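Local coordinates for hypothetical protein AGR_pAT_315 (Agrobacterium tumefaciens str. C58, PDB 1VQY) that is of unknown function but belongs to the NIPSNAP family and adopts the ferredoxin-like fold of dimeric alpha-beta barrel proteins, at residues 16-21 with 65-70. Residues are numbered along the deposited sequence; the frame is centred on the assembly and turned at random.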
ATOM      1  N   GLU B  16      -7.919   5.907  20.255  1.00 17.18           N
ATOM      2  CA  GLU B  16      -8.133   6.015  18.827  1.00 16.77           C
ATOM      3  C   GLU B  16      -7.025   6.833  18.181  1.00 16.65           C
ATOM      4  O   GLU B  16      -6.749   7.953  18.593  1.00 14.90           O
ATOM      5  CB  GLU B  16      -9.474   6.657  18.507  1.00 16.71           C
ATOM      6  CG  GLU B  16      -9.619   6.993  17.012  1.00 19.83           C
ATOM      7  CD  GLU B  16     -10.943   7.622  16.656  1.00 16.44           C
ATOM      8  OE1 GLU B  16     -11.589   8.237  17.531  1.00 16.59           O
ATOM      9  OE2 GLU B  16     -11.338   7.481  15.491  1.00 13.28           O
ATOM     10  N   GLU B  17      -6.417   6.260  17.144  1.00 17.56           N
ATOM     11  CA  GLU B  17      -5.435   6.956  16.306  1.00 18.15           C
ATOM     12  C   GLU B  17      -6.072   7.347  14.977  1.00 16.19           C
ATOM     13  O   GLU B  17      -6.531   6.491  14.259  1.00 15.79           O
ATOM     14  CB  GLU B  17      -4.220   6.058  16.057  1.00 17.20           C
ATOM     15  CG  GLU B  17      -3.049   6.754  15.374  1.00 17.89           C
ATOM     16  CD  GLU B  17      -1.776   5.896  15.397  1.00 19.37           C
ATOM     17  OE1 GLU B  17      -1.900   4.672  15.606  1.00 15.32           O
ATOM     18  OE2 GLU B  17      -0.660   6.443  15.223  1.00 23.36           O
ATOM     19  N   ARG B  18      -6.132   8.642  14.694  1.00 16.52           N
ATOM     20  CA  ARG B  18      -6.551   9.157  13.396  1.00 17.59           C
ATOM     21  C   ARG B  18      -5.361   9.739  12.632  1.00 18.55           C
ATOM     22  O   ARG B  18      -4.514  10.404  13.194  1.00 19.15           O
ATOM     23  CB  ARG B  18      -7.641  10.197  13.584  1.00 18.02           C
ATOM     24  CG  ARG B  18      -8.809   9.633  14.386  1.00 17.83           C
ATOM     25  CD  ARG B  18      -9.813  10.682  14.745  1.00 16.62           C
ATOM     26  NE  ARG B  18     -10.483  11.205  13.563  1.00 17.64           N
ATOM     27  CZ  ARG B  18     -11.515  10.633  12.936  1.00 19.99           C
ATOM     28  NH1 ARG B  18     -12.052   9.483  13.365  1.00 17.68           N
ATOM     29  NH2 ARG B  18     -12.027  11.236  11.868  1.00 15.47           N
ATOM     30  N   ILE B  19      -5.294   9.441  11.340  1.00 20.49           N
ATOM     31  CA  ILE B  19      -4.088   9.645  10.533  1.00 20.57           C
ATOM     32  C   ILE B  19      -4.576  10.237   9.247  1.00 18.89           C
ATOM     33  O   ILE B  19      -5.249   9.554   8.488  1.00 18.74           O
ATOM     34  CB  ILE B  19      -3.333   8.299  10.262  1.00 19.54           C
ATOM     35  CG1 ILE B  19      -2.969   7.621  11.580  1.00 22.66           C
ATOM     36  CG2 ILE B  19      -2.052   8.522   9.475  1.00 19.06           C
ATOM     37  CD1 ILE B  19      -2.663   6.141  11.440  1.00 25.31           C
ATOM     38  N   TYR B  20      -4.305  11.524   9.039  1.00 18.86           N
ATOM     39  CA  TYR B  20      -4.788  12.217   7.851  1.00 20.23           C
ATOM     40  C   TYR B  20      -3.614  12.585   6.974  1.00 20.43           C
ATOM     41  O   TYR B  20      -2.599  13.053   7.500  1.00 19.89           O
ATOM     42  CB  TYR B  20      -5.511  13.520   8.209  1.00 21.55           C
ATOM     43  CG  TYR B  20      -6.668  13.419   9.173  1.00 20.51           C
ATOM     44  CD1 TYR B  20      -7.361  12.218   9.367  1.00 24.82           C
ATOM     45  CD2 TYR B  20      -7.108  14.543   9.844  1.00 23.49           C
ATOM     46  CE1 TYR B  20      -8.436  12.140  10.239  1.00 20.40           C
ATOM     47  CE2 TYR B  20      -8.184  14.483  10.704  1.00 25.73           C
ATOM     48  CZ  TYR B  20      -8.838  13.270  10.901  1.00 21.34           C
ATOM     49  OH  TYR B  20      -9.893  13.212  11.763  1.00 20.72           O
ATOM     50  N   ARG B  21      -3.750  12.373   5.659  1.00 19.15           N
ATOM     51  CA  ARG B  21      -2.833  12.960   4.683  1.00 19.41           C
ATOM     52  C   ARG B  21      -3.447  14.252   4.216  1.00 17.44           C
ATOM     53  O   ARG B  21      -4.545  14.266   3.655  1.00 17.65           O
ATOM     54  CB  ARG B  21      -2.560  12.029   3.494  1.00 20.19           C
ATOM     55  CG  ARG B  21      -1.845  12.689   2.291  1.00 21.78           C
ATOM     56  CD  ARG B  21      -1.038  11.663   1.388  1.00 25.19           C
ATOM     57  NE  ARG B  21      -1.824  10.523   0.913  1.00 28.52           N
ATOM     58  N   HIS B  65      -3.406  12.264  15.287  1.00 19.28           N
ATOM     59  CA  HIS B  65      -3.918  12.621  16.622  1.00 20.61           C
ATOM     60  C   HIS B  65      -4.537  11.442  17.363  1.00 21.29           C
ATOM     61  O   HIS B  65      -5.169  10.570  16.763  1.00 20.06           O
ATOM     62  CB  HIS B  65      -4.872  13.824  16.602  1.00 20.95           C
ATOM     63  CG  HIS B  65      -5.819  13.862  15.441  1.00 21.76           C
ATOM     64  ND1 HIS B  65      -7.185  13.807  15.596  1.00 20.78           N
ATOM     65  CD2 HIS B  65      -5.601  14.019  14.114  1.00 24.25           C
ATOM     66  CE1 HIS B  65      -7.770  13.900  14.418  1.00 21.79           C
ATOM     67  NE2 HIS B  65      -6.828  14.023  13.500  1.00 26.10           N
HETATM   68  N   MSE B  66      -4.312  11.421  18.676  1.00 22.42           N
HETATM   69  CA  MSE B  66      -4.765  10.337  19.531  1.00 24.75           C
HETATM   70  C   MSE B  66      -5.759  10.793  20.572  1.00 20.45           C
HETATM   71  O   MSE B  66      -5.586  11.845  21.200  1.00 19.54           O
HETATM   72  CB  MSE B  66      -3.584   9.673  20.219  1.00 24.67           C
HETATM   73  CG  MSE B  66      -3.013   8.501  19.442  1.00 30.07           C
HETATM   74 SE   MSE B  66      -1.195   8.137  20.087  1.00 37.31          SE
HETATM   75  CE  MSE B  66      -0.900   6.516  19.186  1.00 33.31           C
ATOM     76  N   TRP B  67      -6.786   9.968  20.761  1.00 18.78           N
ATOM     77  CA  TRP B  67      -7.906  10.273  21.651  1.00 17.50           C
ATOM     78  C   TRP B  67      -8.178   9.115  22.575  1.00 17.31           C
ATOM     79  O   TRP B  67      -8.304   7.982  22.104  1.00 17.05           O
ATOM     80  CB  TRP B  67      -9.155  10.550  20.834  1.00 16.78           C
ATOM     81  CG  TRP B  67      -9.003  11.746  19.932  1.00 17.93           C
ATOM     82  CD1 TRP B  67      -8.562  11.742  18.653  1.00 17.57           C
ATOM     83  CD2 TRP B  67      -9.270  13.121  20.262  1.00 15.36           C
ATOM     84  NE1 TRP B  67      -8.550  13.021  18.151  1.00 20.63           N
ATOM     85  CE2 TRP B  67      -8.976  13.888  19.116  1.00 20.09           C
ATOM     86  CE3 TRP B  67      -9.726  13.774  21.412  1.00 16.70           C
ATOM     87  CZ2 TRP B  67      -9.151  15.278  19.073  1.00 18.76           C
ATOM     88  CZ3 TRP B  67      -9.877  15.150  21.385  1.00 17.86           C
ATOM     89  CH2 TRP B  67      -9.594  15.893  20.222  1.00 17.85           C
ATOM     90  N   GLY B  68      -8.285   9.412  23.882  1.00 16.46           N
ATOM     91  CA  GLY B  68      -8.557   8.421  24.904  1.00 15.29           C
ATOM     92  C   GLY B  68     -10.050   8.322  25.140  1.00 16.50           C
ATOM     93  O   GLY B  68     -10.731   9.356  25.208  1.00 15.51           O
ATOM     94  N   TYR B  69     -10.560   7.089  25.238  1.00 15.82           N
ATOM     95  CA  TYR B  69     -11.957   6.837  25.589  1.00 16.03           C
ATOM     96  C   TYR B  69     -12.082   5.677  26.573  1.00 17.66           C
ATOM     97  O   TYR B  69     -11.181   4.835  26.685  1.00 18.87           O
ATOM     98  CB  TYR B  69     -12.797   6.518  24.356  1.00 15.52           C
ATOM     99  CG  TYR B  69     -12.936   7.625  23.353  1.00 14.03           C
ATOM    100  CD1 TYR B  69     -13.829   8.674  23.557  1.00 15.57           C
ATOM    101  CD2 TYR B  69     -12.205   7.612  22.180  1.00 17.66           C
ATOM    102  CE1 TYR B  69     -13.976   9.692  22.625  1.00 12.35           C
ATOM    103  CE2 TYR B  69     -12.336   8.621  21.243  1.00 16.75           C
ATOM    104  CZ  TYR B  69     -13.228   9.658  21.467  1.00 16.40           C
ATOM    105  OH  TYR B  69     -13.346  10.657  20.520  1.00 15.59           O
ATOM    106  N   ALA B  70     -13.204   5.633  27.282  1.00 18.33           N
ATOM    107  CA  ALA B  70     -13.431   4.588  28.283  1.00 20.88           C
ATOM    108  C   ALA B  70     -13.897   3.286  27.634  1.00 21.37           C
ATOM    109  O   ALA B  70     -13.535   2.191  28.084  1.00 23.32           O
ATOM    110  CB  ALA B  70     -14.447   5.059  29.334  1.00 21.09           C
TER
HETATM  111  O   HOH W   1     -11.926  10.677  18.307  1.00 15.19           O
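His65 and Arg18, a hydrogen-bonded antiparallel pair on the two central strands of the sheet, show how an imidazole can be held from several directions at once. CB of Arg18 lies over one face of the His65 ring, a CH-pi contact 4.0 Å from the centroid, while the ring's edge turns toward the face of Tyr20, in an offset edge-to-face pair with planes at 81°. NE2 of His65 comes within 3.1 Å of CE2 of Tyr20. A chi1 of 40° sets the imidazole between its own backbone N and carbonyl carbon, and Tyr52 stacks on it as well. Bent at chi3, Arg18 grips OH of Tyr20 side-on, with NE at 2.8 Å and NH2 at 2.9 Å, and its NH1 makes a salt bridge to OE2 of Glu16, meeting it from above the carboxylate plane; Arg75 and Asn104 hold the same oxygen. Between the two strands, contact thins toward Tyr69, where a water bridges OE1 of Glu16 and the phenol OH, though helices pack the ring through Leu46 and Arg79. On the Glu17 face the strands meet lightly, CE of selenomethionine Met66 lying 3.9 Å from CD of Glu17, and a second subunit packs there, as expected of a dimeric alpha-beta barrel: Met66 on its Met66, Glu17 close to its like-charged Glu17, a repulsion probably offset by the same-chain salt bridge from Arg105 to OE1. ND1 of His65 accepts a hydrogen bond from NE1 of Trp67 at 3.0 Å, nearly in the plane of both rings, which fixes the imidazole's rotation.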